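Local atomic coordinates of tryptophan synthase alpha chain (Chlamydia trachomatis, PDB entry 6V82), a protein that probably cleaves indoleglycerol phosphate into indole and glyceraldehyde 3-phosphate, the alpha-subunit reaction in the last step of tryptophan biosynthesis. Residues A[70-73]-A[74-77]; A[133-136]-A[137-140]; A[237-240]-A[241-244]; A[244-247]-A[248-251]. All blocks are in the same frame, centred on the assembly; numbering follows the deposited sequence.

Contact 1: residues A[70-73]-A[74-77]; sequences NLTS and ETLL
Thr72 and Thr75 bind each other's backbone in a capping box at the start of helix 73-84. Thr72 OG1 accepts the N-H of Thr75, with OG1 and N 3.1 Å apart. It also takes a weak bond from Glu74 N at 3.2 Å. In return, Thr72 N donates almost straight to Thr75 OG1, over 3.2 Å and at 174°. Each hydroxyl stands between its own backbone N and carbonyl carbon (chi1 65° in Thr72, 70° in Thr75). That rotation sends Thr72 OG1 forward to the helix N-H groups and brings Thr75 OG1 back to Thr72 N. The Thr72 carbonyl O then receives Leu76 N at 3.1 Å.

The inner side is closely filled. Leu71 is buried, and its CG packs against Thr75 OG1 at 3.8 Å. Its CD1 reaches toward Leu76 CB, a looser apolar touch at 4.4 Å. The outer side is looser at Asn70 and Glu74, both exposed, while Thr72 and Ser73 meet the chain of another protein. The Asn70 amide leads away from the helix. The Glu74 chain bends at chi2, and its OE2 takes a bond from the water that also donates to Ser73 OG at 2.8 Å. OE2 also has a salt bridge to Arg111, and Ser73 OG bonds to an acidic side chain of the other protein's chain.

Asn70, with positive phi, is the C-prime residue of the Schellman motif that ends helix 57-68. The contact is therefore the joint between two consecutive helices. Leu71 and Leu76 face loop residue Ala20, while Leu76 and Leu77 pack on Tyr108 of helix 106-115.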
ATOM      1  N   ASN A  70      -3.043 -39.793 -16.900  1.00 41.87           N
ATOM      2  CA  ASN A  70      -2.562 -39.748 -18.277  1.00 36.35           C
ATOM      3  C   ASN A  70      -3.618 -40.210 -19.274  1.00 33.27           C
ATOM      4  O   ASN A  70      -3.299 -40.903 -20.238  1.00 34.04           O
ATOM      5  CB  ASN A  70      -1.280 -40.573 -18.440  1.00 31.87           C
ATOM      6  CG  ASN A  70      -0.138 -40.037 -17.606  1.00 48.16           C
ATOM      7  OD1 ASN A  70       0.151 -38.836 -17.621  1.00 43.88           O
ATOM      8  ND2 ASN A  70       0.514 -40.925 -16.858  1.00 52.58           N
ATOM      9  N   LEU A  71      -4.878 -39.841 -19.060  1.00 32.76           N
ATOM     10  CA  LEU A  71      -5.842 -40.015 -20.137  1.00 32.11           C
ATOM     11  C   LEU A  71      -5.472 -39.084 -21.290  1.00 32.23           C
ATOM     12  O   LEU A  71      -5.213 -37.891 -21.090  1.00 36.29           O
ATOM     13  CB  LEU A  71      -7.278 -39.743 -19.681  1.00 30.82           C
ATOM     14  CG  LEU A  71      -8.127 -39.941 -20.955  1.00 34.73           C
ATOM     15  CD1 LEU A  71      -9.213 -40.987 -20.801  1.00 40.32           C
ATOM     16  CD2 LEU A  71      -8.695 -38.629 -21.520  1.00 27.28           C
ATOM     17  N   THR A  72      -5.432 -39.637 -22.495  1.00 29.81           N
ATOM     18  CA  THR A  72      -5.132 -38.903 -23.709  1.00 26.14           C
ATOM     19  C   THR A  72      -6.223 -39.179 -24.724  1.00 28.46           C
ATOM     20  O   THR A  72      -7.063 -40.064 -24.536  1.00 28.62           O
ATOM     21  CB  THR A  72      -3.785 -39.306 -24.299  1.00 35.64           C
ATOM     22  OG1 THR A  72      -3.846 -40.679 -24.718  1.00 35.61           O
ATOM     23  CG2 THR A  72      -2.663 -39.104 -23.273  1.00 26.64           C
ATOM     24  N   SER A  73      -6.203 -38.417 -25.824  1.00 30.32           N
ATOM     25  CA  SER A  73      -7.166 -38.688 -26.885  1.00 32.28           C
ATOM     26  C   SER A  73      -6.977 -40.084 -27.473  1.00 31.73           C
ATOM     27  O   SER A  73      -7.916 -40.632 -28.058  1.00 35.94           O
ATOM     28  CB  SER A  73      -7.067 -37.622 -27.977  1.00 31.02           C
ATOM     29  OG  SER A  73      -5.759 -37.559 -28.517  1.00 32.05           O
ATOM     30  N   GLU A  74      -5.795 -40.681 -27.301  1.00 27.72           N
ATOM     31  CA  GLU A  74      -5.507 -42.029 -27.771  1.00 35.20           C
ATOM     32  C   GLU A  74      -5.986 -43.113 -26.806  1.00 35.30           C
ATOM     33  O   GLU A  74      -6.559 -44.114 -27.254  1.00 33.22           O
ATOM     34  CB  GLU A  74      -4.004 -42.186 -28.032  1.00 26.54           C
ATOM     35  CG  GLU A  74      -3.485 -41.426 -29.256  1.00 36.18           C
ATOM     36  CD  GLU A  74      -4.198 -41.803 -30.556  1.00 47.68           C
ATOM     37  OE1 GLU A  74      -4.301 -43.015 -30.878  1.00 53.36           O
ATOM     38  OE2 GLU A  74      -4.661 -40.882 -31.261  1.00 50.78           O
ATOM     39  N   THR A  75      -5.761 -42.964 -25.486  1.00 29.62           N
ATOM     40  CA  THR A  75      -6.234 -44.012 -24.584  1.00 29.74           C
ATOM     41  C   THR A  75      -7.747 -43.979 -24.431  1.00 27.10           C
ATOM     42  O   THR A  75      -8.342 -44.990 -24.048  1.00 28.38           O
ATOM     43  CB  THR A  75      -5.587 -43.927 -23.197  1.00 30.33           C
ATOM     44  OG1 THR A  75      -6.075 -42.770 -22.506  1.00 36.86           O
ATOM     45  CG2 THR A  75      -4.080 -43.875 -23.289  1.00 26.32           C
ATOM     46  N   LEU A  76      -8.375 -42.839 -24.722  1.00 29.03           N
ATOM     47  CA  LEU A  76      -9.832 -42.793 -24.795  1.00 27.96           C
ATOM     48  C   LEU A  76     -10.352 -43.750 -25.867  1.00 30.04           C
ATOM     49  O   LEU A  76     -11.338 -44.463 -25.645  1.00 27.77           O
ATOM     50  CB  LEU A  76     -10.293 -41.362 -25.061  1.00 22.70           C
ATOM     51  CG  LEU A  76     -11.789 -41.149 -25.333  1.00 27.21           C
ATOM     52  CD1 LEU A  76     -12.652 -41.396 -24.099  1.00 21.39           C
ATOM     53  CD2 LEU A  76     -12.012 -39.748 -25.848  1.00 29.30           C
ATOM     54  N   LEU A  77      -9.675 -43.804 -27.023  1.00 29.31           N
ATOM     55  CA  LEU A  77     -10.011 -44.795 -28.039  1.00 26.48           C
ATOM     56  C   LEU A  77      -9.822 -46.210 -27.514  1.00 27.60           C
ATOM     57  O   LEU A  77     -10.663 -47.082 -27.767  1.00 31.18           O
ATOM     58  CB  LEU A  77      -9.172 -44.574 -29.302  1.00 27.14           C
ATOM     59  CG  LEU A  77      -9.460 -43.273 -30.059  1.00 26.61           C
ATOM     60  CD1 LEU A  77      -8.591 -43.188 -31.293  1.00 25.64           C
ATOM     61  CD2 LEU A  77     -10.929 -43.170 -30.433  1.00 29.47           C
TER
HETATM   62  O   HOH W   1      -4.938 -38.288 -31.136  1.00 38.24           O

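Contact 2: residues A[133-136]-A[137-140]; sequences EKSP and FFED
Ser135 and Phe138 meet at the start of helix 136-144, with the serine hydroxyl set obliquely to the phenyl ring. Ser135 OG lies 3.3 Å from Phe138 CD2. The same oxygen is the N-cap acceptor and takes Phe138 N at 3.2 Å and 168°. Ser135 OG points opposite its own backbone N (chi1 166°), which aims it into the first turn. The Phe138 ring swings to the N side of its residue (chi1 -71°), so ring and N-H reach the hydroxyl together.

Behind this cap, Ser135 O accepts Glu139 N at 3.0 Å. Pro136 O accepts Asp140 N at 2.9 Å. The Asp140 carboxylate folds back over the same carbonyl, where OD1 comes within 3.1 Å of Pro136 O. Both are acceptors, so this approach is no bond.

Lys134 and Glu139 are shaped differently. The lysine chain runs out extended, while Glu139 bends at chi2 back toward the loop. Its OE1 nears Lys134 CB at 4.1 Å, but Lys134 NZ stays 6.2 Å from OE1. Glu139 OE1 is instead bonded to Tyr167 OH, which also bonds Ser135 N.

Phe137 diverges from Phe138 and meets Tyr98 edge-to-face. It also packs on Leu109 of helix 106-115, and Phe138 lies on Pro148 and Leu150 of strand 147-153.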
ATOM      1  N   GLU A 133     -26.000 -18.862 -39.803  1.00 99.92           N
ATOM      2  CA  GLU A 133     -24.688 -19.301 -39.339  1.00 96.96           C
ATOM      3  C   GLU A 133     -24.663 -20.797 -39.040  1.00 92.18           C
ATOM      4  O   GLU A 133     -25.537 -21.319 -38.343  1.00 95.18           O
ATOM      5  CB  GLU A 133     -24.299 -18.508 -38.091  1.00 97.21           C
ATOM      6  CG  GLU A 133     -23.007 -18.966 -37.434  1.00 98.13           C
ATOM      7  CD  GLU A 133     -22.946 -18.584 -35.966  1.00104.46           C
ATOM      8  OE1 GLU A 133     -22.138 -19.180 -35.215  1.00102.59           O
ATOM      9  OE2 GLU A 133     -23.724 -17.691 -35.561  1.00111.10           O
ATOM     10  N   LYS A 134     -23.662 -21.484 -39.584  1.00 85.47           N
ATOM     11  CA  LYS A 134     -23.499 -22.919 -39.402  1.00 75.98           C
ATOM     12  C   LYS A 134     -22.454 -23.205 -38.324  1.00 73.24           C
ATOM     13  O   LYS A 134     -21.701 -22.325 -37.895  1.00 75.12           O
ATOM     14  CB  LYS A 134     -23.113 -23.592 -40.726  1.00 70.10           C
ATOM     15  CG  LYS A 134     -24.159 -23.424 -41.830  1.00 75.33           C
ATOM     16  CD  LYS A 134     -23.697 -24.024 -43.165  1.00 77.99           C
ATOM     17  CE  LYS A 134     -24.659 -23.672 -44.304  1.00 84.56           C
ATOM     18  NZ  LYS A 134     -24.076 -23.859 -45.676  1.00 86.00           N
ATOM     19  N   SER A 135     -22.431 -24.458 -37.870  1.00 68.28           N
ATOM     20  CA  SER A 135     -21.482 -24.891 -36.850  1.00 57.84           C
ATOM     21  C   SER A 135     -20.502 -25.860 -37.475  1.00 48.00           C
ATOM     22  O   SER A 135     -20.900 -26.978 -37.835  1.00 48.83           O
ATOM     23  CB  SER A 135     -22.190 -25.559 -35.677  1.00 57.59           C
ATOM     24  OG  SER A 135     -21.239 -26.235 -34.871  1.00 56.06           O
ATOM     25  N   PRO A 136     -19.237 -25.490 -37.641  1.00 49.42           N
ATOM     26  CA  PRO A 136     -18.297 -26.429 -38.265  1.00 49.58           C
ATOM     27  C   PRO A 136     -18.276 -27.766 -37.563  1.00 42.69           C
ATOM     28  O   PRO A 136     -18.296 -28.807 -38.236  1.00 39.60           O
ATOM     29  CB  PRO A 136     -16.941 -25.702 -38.185  1.00 51.39           C
ATOM     30  CG  PRO A 136     -17.183 -24.432 -37.428  1.00 54.78           C
ATOM     31  CD  PRO A 136     -18.652 -24.151 -37.465  1.00 55.18           C
ATOM     32  N   PHE A 137     -18.311 -27.772 -36.228  1.00 36.95           N
ATOM     33  CA  PHE A 137     -18.152 -29.034 -35.518  1.00 31.15           C
ATOM     34  C   PHE A 137     -19.408 -29.898 -35.602  1.00 33.99           C
ATOM     35  O   PHE A 137     -19.309 -31.123 -35.753  1.00 35.80           O
ATOM     36  CB  PHE A 137     -17.763 -28.789 -34.068  1.00 29.74           C
ATOM     37  CG  PHE A 137     -17.390 -30.042 -33.342  1.00 32.04           C
ATOM     38  CD1 PHE A 137     -16.144 -30.636 -33.555  1.00 32.98           C
ATOM     39  CD2 PHE A 137     -18.290 -30.652 -32.479  1.00 24.87           C
ATOM     40  CE1 PHE A 137     -15.795 -31.809 -32.895  1.00 33.14           C
ATOM     41  CE2 PHE A 137     -17.960 -31.829 -31.820  1.00 32.00           C
ATOM     42  CZ  PHE A 137     -16.709 -32.409 -32.023  1.00 32.30           C
ATOM     43  N   PHE A 138     -20.598 -29.298 -35.495  1.00 32.29           N
ATOM     44  CA  PHE A 138     -21.808 -30.112 -35.607  1.00 37.96           C
ATOM     45  C   PHE A 138     -21.944 -30.669 -37.016  1.00 39.88           C
ATOM     46  O   PHE A 138     -22.398 -31.804 -37.206  1.00 35.21           O
ATOM     47  CB  PHE A 138     -23.055 -29.306 -35.232  1.00 38.35           C
ATOM     48  CG  PHE A 138     -23.160 -28.991 -33.770  1.00 40.96           C
ATOM     49  CD1 PHE A 138     -22.739 -29.900 -32.819  1.00 39.95           C
ATOM     50  CD2 PHE A 138     -23.669 -27.771 -33.348  1.00 45.06           C
ATOM     51  CE1 PHE A 138     -22.832 -29.600 -31.476  1.00 37.51           C
ATOM     52  CE2 PHE A 138     -23.766 -27.470 -32.009  1.00 40.95           C
ATOM     53  CZ  PHE A 138     -23.345 -28.387 -31.072  1.00 37.24           C
ATOM     54  N   GLU A 139     -21.556 -29.880 -38.016  1.00 45.56           N
ATOM     55  CA  GLU A 139     -21.497 -30.395 -39.375  1.00 48.05           C
ATOM     56  C   GLU A 139     -20.554 -31.588 -39.446  1.00 45.64           C
ATOM     57  O   GLU A 139     -20.901 -32.638 -39.998  1.00 45.27           O
ATOM     58  CB  GLU A 139     -21.060 -29.284 -40.328  1.00 56.58           C
ATOM     59  CG  GLU A 139     -21.870 -29.213 -41.606  1.00 73.08           C
ATOM     60  CD  GLU A 139     -23.307 -28.778 -41.373  1.00 81.48           C
ATOM     61  OE1 GLU A 139     -23.515 -27.678 -40.806  1.00 82.41           O
ATOM     62  OE2 GLU A 139     -24.224 -29.539 -41.761  1.00 82.71           O
ATOM     63  N   ASP A 140     -19.371 -31.457 -38.836  1.00 48.64           N
ATOM     64  CA  ASP A 140     -18.387 -32.536 -38.836  1.00 47.89           C
ATOM     65  C   ASP A 140     -18.941 -33.804 -38.192  1.00 42.49           C
ATOM     66  O   ASP A 140     -18.670 -34.914 -38.669  1.00 43.55           O
ATOM     67  CB  ASP A 140     -17.110 -32.086 -38.119  1.00 50.27           C
ATOM     68  CG  ASP A 140     -16.229 -31.158 -38.976  1.00 59.31           C
ATOM     69  OD1 ASP A 140     -16.662 -30.729 -40.069  1.00 60.78           O
ATOM     70  OD2 ASP A 140     -15.091 -30.855 -38.545  1.00 62.15           O
TER

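Contact 3: residues A[237-240]-A[241-244]; sequences DSSV and ETLT
Thr242 closes onto Ser239 with two bonds to one oxygen. Thr242 OG1 donates to Ser239 O at 2.8 Å, nearly in line with the carbonyl bond. Thr242 N donates to the same atom at 3.0 Å, tilted from the carbonyl plane. The hydroxyl sits between its own N and carbonyl carbon (chi1 68°), which brings it beside the N-H and lets both grip Ser239 O.

Val240 O is also shared. Leu243 N meets it at 2.8 Å from well above the carbonyl plane. Thr244 N comes at 3.3 Å and nearly in line, in the manner of a helical bond. The glutamate beside it, Glu241, bends at chi2 over the turn. Its OE1 comes within 3.2 Å of Val240 N, but the angle is too poor for a hydrogen bond.

One step out, Asp237 fixes Ser239. Asp237 OD1 accepts Ser239 N at 3.2 Å, from above the carboxylate plane, and forms an Asx turn. Ser239 OG adds a weak bond to the same OD1. The methyl CG2 of Thr242 lies against both side chains, 3.5 Å from Ser239 OG and 3.8 Å from Asp237 OD2.

Further out, Gln233 NE2 bonds Thr242 OG1 and Thr244 OG1 bonds Ala34 O. Leu243 is buried against helices 25-37 and 229-236, and Val240 leans on Tyr27. The arrangement is an Asx turn running into the first turn of helix 241-250, the final helix of this TIM-barrel fold.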
ATOM      1  N   ASP A 237     -15.575 -47.081  -2.516  1.00 61.22           N
ATOM      2  CA  ASP A 237     -15.023 -48.424  -2.646  1.00 65.23           C
ATOM      3  C   ASP A 237     -14.982 -48.682  -4.141  1.00 63.64           C
ATOM      4  O   ASP A 237     -16.038 -48.798  -4.771  1.00 62.32           O
ATOM      5  CB  ASP A 237     -15.884 -49.457  -1.915  1.00 67.57           C
ATOM      6  CG  ASP A 237     -15.375 -50.880  -2.080  1.00 71.61           C
ATOM      7  OD1 ASP A 237     -14.334 -51.089  -2.744  1.00 72.73           O
ATOM      8  OD2 ASP A 237     -16.024 -51.800  -1.533  1.00 74.92           O
ATOM      9  N   SER A 238     -13.777 -48.743  -4.706  1.00 59.92           N
ATOM     10  CA  SER A 238     -13.628 -48.775  -6.154  1.00 53.88           C
ATOM     11  C   SER A 238     -13.892 -50.149  -6.758  1.00 55.55           C
ATOM     12  O   SER A 238     -13.899 -50.266  -7.991  1.00 50.67           O
ATOM     13  CB  SER A 238     -12.228 -48.291  -6.546  1.00 49.20           C
ATOM     14  OG  SER A 238     -11.240 -48.889  -5.722  1.00 57.90           O
ATOM     15  N   SER A 239     -14.105 -51.181  -5.937  1.00 58.20           N
ATOM     16  CA  SER A 239     -14.396 -52.508  -6.472  1.00 57.64           C
ATOM     17  C   SER A 239     -15.674 -52.448  -7.300  1.00 54.59           C
ATOM     18  O   SER A 239     -16.728 -52.042  -6.797  1.00 51.26           O
ATOM     19  CB  SER A 239     -14.523 -53.526  -5.338  1.00 56.42           C
ATOM     20  OG  SER A 239     -15.782 -53.426  -4.708  1.00 58.33           O
ATOM     21  N   VAL A 240     -15.577 -52.835  -8.576  1.00 52.66           N
ATOM     22  CA  VAL A 240     -16.631 -52.494  -9.528  1.00 51.26           C
ATOM     23  C   VAL A 240     -17.930 -53.248  -9.266  1.00 55.30           C
ATOM     24  O   VAL A 240     -18.990 -52.831  -9.750  1.00 55.32           O
ATOM     25  CB  VAL A 240     -16.139 -52.719 -10.967  1.00 50.29           C
ATOM     26  CG1 VAL A 240     -15.132 -51.633 -11.339  1.00 47.25           C
ATOM     27  CG2 VAL A 240     -15.532 -54.108 -11.119  1.00 41.27           C
ATOM     28  N   GLU A 241     -17.880 -54.340  -8.503  1.00 58.69           N
ATOM     29  CA  GLU A 241     -19.104 -55.015  -8.081  1.00 59.27           C
ATOM     30  C   GLU A 241     -20.082 -54.041  -7.439  1.00 54.89           C
ATOM     31  O   GLU A 241     -21.293 -54.121  -7.671  1.00 52.43           O
ATOM     32  CB  GLU A 241     -18.766 -56.148  -7.107  1.00 68.71           C
ATOM     33  CG  GLU A 241     -18.050 -57.335  -7.739  1.00 80.13           C
ATOM     34  CD  GLU A 241     -16.631 -57.017  -8.196  1.00 89.20           C
ATOM     35  OE1 GLU A 241     -16.130 -55.909  -7.900  1.00 90.04           O
ATOM     36  OE2 GLU A 241     -16.013 -57.882  -8.857  1.00 94.47           O
ATOM     37  N   THR A 242     -19.573 -53.102  -6.633  1.00 55.84           N
ATOM     38  CA  THR A 242     -20.450 -52.143  -5.971  1.00 54.03           C
ATOM     39  C   THR A 242     -21.077 -51.164  -6.954  1.00 51.69           C
ATOM     40  O   THR A 242     -22.075 -50.522  -6.610  1.00 51.52           O
ATOM     41  CB  THR A 242     -19.692 -51.369  -4.885  1.00 51.77           C
ATOM     42  OG1 THR A 242     -18.722 -50.511  -5.493  1.00 51.88           O
ATOM     43  CG2 THR A 242     -18.988 -52.311  -3.933  1.00 49.20           C
ATOM     44  N   LEU A 243     -20.522 -51.032  -8.164  1.00 50.80           N
ATOM     45  CA  LEU A 243     -21.163 -50.215  -9.194  1.00 43.79           C
ATOM     46  C   LEU A 243     -22.361 -50.936  -9.803  1.00 44.18           C
ATOM     47  O   LEU A 243     -23.435 -50.342  -9.974  1.00 40.84           O
ATOM     48  CB  LEU A 243     -20.157 -49.849 -10.276  1.00 37.95           C
ATOM     49  CG  LEU A 243     -19.048 -48.913  -9.835  1.00 39.61           C
ATOM     50  CD1 LEU A 243     -18.088 -48.662 -10.996  1.00 39.55           C
ATOM     51  CD2 LEU A 243     -19.665 -47.621  -9.350  1.00 39.21           C
ATOM     52  N   THR A 244     -22.187 -52.214 -10.147  1.00 38.60           N
ATOM     53  CA  THR A 244     -23.322 -53.031 -10.549  1.00 45.87           C
ATOM     54  C   THR A 244     -24.442 -52.935  -9.517  1.00 50.01           C
ATOM     55  O   THR A 244     -25.588 -52.613  -9.853  1.00 51.70           O
ATOM     56  CB  THR A 244     -22.875 -54.481 -10.735  1.00 44.17           C
ATOM     57  OG1 THR A 244     -21.795 -54.526 -11.673  1.00 44.80           O
ATOM     58  CG2 THR A 244     -24.030 -55.338 -11.235  1.00 43.42           C
TER

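Contact 4: residues A[244-247]-A[248-251]; sequences TALA and QTVI
Ala247 and Gln248 give up most surface here, followed by Leu246, in the last turns of helix 241-250 of the TIM barrel. Gln248 lies alongside Thr244 and points the same way. Its chain is extended beyond CG, and NE2 comes 3.8 Å from the Thr244 methyl CG2. In the backbone, Gln248 N bonds Thr244 O at 3.1 Å, in the carbonyl plane.

Leu246 holds its CG opposite its backbone N (chi1 179°). CD1 thus extends to Val250 CG2 at 4.0 Å. The Leu246 and Thr249 side chains cross at about a right angle. Leu246 also packs on Phe230 and Gln233 of helix 229-236. Val250 turns inward to Phe224 and Val226. Leu246 thus joins the helix to helix 229-236, and Val250 joins it to barrel strand 223-226.

Leu246 O is held by Val250 N at 3.1 Å and by the side-chain hydroxyl Thr249 OG1 at 2.9 Å. A third, weak bond comes from Thr249 N.

Ala247 is buried, and its methyl touches Ile251 CD1 only loosely. Ile251 is the first residue to leave helical geometry, yet Ile251 N still reaches Ala247 O at 3.0 Å, nearly straight at 165°.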
ATOM      1  N   THR A 244     -22.187 -52.214 -10.147  1.00 38.60           N
ATOM      2  CA  THR A 244     -23.322 -53.031 -10.549  1.00 45.87           C
ATOM      3  C   THR A 244     -24.442 -52.935  -9.517  1.00 50.01           C
ATOM      4  O   THR A 244     -25.588 -52.613  -9.853  1.00 51.70           O
ATOM      5  CB  THR A 244     -22.875 -54.481 -10.735  1.00 44.17           C
ATOM      6  OG1 THR A 244     -21.795 -54.526 -11.673  1.00 44.80           O
ATOM      7  CG2 THR A 244     -24.030 -55.338 -11.235  1.00 43.42           C
ATOM      8  N   ALA A 245     -24.105 -53.168  -8.242  1.00 48.92           N
ATOM      9  CA  ALA A 245     -25.095 -53.126  -7.168  1.00 48.38           C
ATOM     10  C   ALA A 245     -25.768 -51.764  -7.076  1.00 44.87           C
ATOM     11  O   ALA A 245     -26.992 -51.680  -6.925  1.00 50.63           O
ATOM     12  CB  ALA A 245     -24.432 -53.482  -5.841  1.00 48.83           C
ATOM     13  N   LEU A 246     -24.987 -50.686  -7.164  1.00 42.69           N
ATOM     14  CA  LEU A 246     -25.560 -49.346  -7.061  1.00 52.11           C
ATOM     15  C   LEU A 246     -26.546 -49.078  -8.193  1.00 56.21           C
ATOM     16  O   LEU A 246     -27.624 -48.514  -7.965  1.00 60.82           O
ATOM     17  CB  LEU A 246     -24.447 -48.297  -7.062  1.00 47.94           C
ATOM     18  CG  LEU A 246     -24.913 -46.844  -6.972  1.00 49.38           C
ATOM     19  CD1 LEU A 246     -25.818 -46.664  -5.759  1.00 42.29           C
ATOM     20  CD2 LEU A 246     -23.725 -45.889  -6.910  1.00 43.58           C
ATOM     21  N   ALA A 247     -26.188 -49.469  -9.421  1.00 49.69           N
ATOM     22  CA  ALA A 247     -27.105 -49.350 -10.549  1.00 43.15           C
ATOM     23  C   ALA A 247     -28.420 -50.058 -10.260  1.00 50.56           C
ATOM     24  O   ALA A 247     -29.504 -49.516 -10.510  1.00 51.76           O
ATOM     25  CB  ALA A 247     -26.461 -49.932 -11.806  1.00 38.55           C
ATOM     26  N   GLN A 248     -28.338 -51.278  -9.727  1.00 51.45           N
ATOM     27  CA  GLN A 248     -29.531 -52.093  -9.544  1.00 53.85           C
ATOM     28  C   GLN A 248     -30.489 -51.469  -8.540  1.00 54.54           C
ATOM     29  O   GLN A 248     -31.707 -51.610  -8.687  1.00 52.80           O
ATOM     30  CB  GLN A 248     -29.139 -53.509  -9.114  1.00 53.52           C
ATOM     31  CG  GLN A 248     -28.354 -54.283 -10.180  1.00 54.53           C
ATOM     32  CD  GLN A 248     -27.793 -55.613  -9.676  1.00 60.05           C
ATOM     33  OE1 GLN A 248     -27.571 -55.802  -8.478  1.00 64.45           O
ATOM     34  NE2 GLN A 248     -27.561 -56.538 -10.596  1.00 59.71           N
ATOM     35  N   THR A 249     -29.965 -50.767  -7.526  1.00 59.16           N
ATOM     36  CA  THR A 249     -30.823 -50.120  -6.536  1.00 56.68           C
ATOM     37  C   THR A 249     -31.392 -48.790  -7.025  1.00 58.70           C
ATOM     38  O   THR A 249     -32.441 -48.368  -6.526  1.00 59.66           O
ATOM     39  CB  THR A 249     -30.069 -49.893  -5.216  1.00 50.89           C
ATOM     40  OG1 THR A 249     -29.000 -48.974  -5.428  1.00 60.81           O
ATOM     41  CG2 THR A 249     -29.487 -51.183  -4.679  1.00 52.86           C
ATOM     42  N   VAL A 250     -30.741 -48.134  -7.989  1.00 55.78           N
ATOM     43  CA  VAL A 250     -31.174 -46.818  -8.469  1.00 54.50           C
ATOM     44  C   VAL A 250     -32.196 -46.933  -9.595  1.00 56.19           C
ATOM     45  O   VAL A 250     -33.139 -46.141  -9.669  1.00 61.40           O
ATOM     46  CB  VAL A 250     -29.952 -45.992  -8.910  1.00 54.60           C
ATOM     47  CG1 VAL A 250     -30.391 -44.744  -9.656  1.00 52.72           C
ATOM     48  CG2 VAL A 250     -29.113 -45.621  -7.708  1.00 59.64           C
ATOM     49  N   ILE A 251     -32.031 -47.910 -10.478  1.00 52.87           N
ATOM     50  CA  ILE A 251     -32.932 -48.104 -11.611  1.00 54.18           C
ATOM     51  C   ILE A 251     -34.241 -48.738 -11.138  1.00 57.70           C
ATOM     52  O   ILE A 251     -34.224 -49.833 -10.553  1.00 58.23           O
ATOM     53  CB  ILE A 251     -32.257 -48.955 -12.695  1.00 52.28           C
ATOM     54  CG1 ILE A 251     -30.943 -48.299 -13.126  1.00 51.69           C
ATOM     55  CG2 ILE A 251     -33.200 -49.157 -13.876  1.00 49.88           C
ATOM     56  CD1 ILE A 251     -30.113 -49.140 -14.066  1.00 52.18           C
TER

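All four contacts are local turns at helix ends. Contacts 1, 2 and 3 lie at helix starts, contact 4 at a helix end. Contacts 3 and 4 share Thr244 and helix 241-250, their centres about 10 Å apart. Contacts 2 and 3 lie on opposite sides of the chain's centre, centres about 39 Å apart. Contact 3 is a surface contact; the others are partly buried. In contacts 1 and 2 an N-cap hydroxyl accepts backbone N-H, two in contact 1 (one weak) and one in contact 2, at helix starts beside another protein's chain. Contacts 3 and 4 touch no other chain; there, on the last helix, a threonine hydroxyl donates to a carbonyl three residues back.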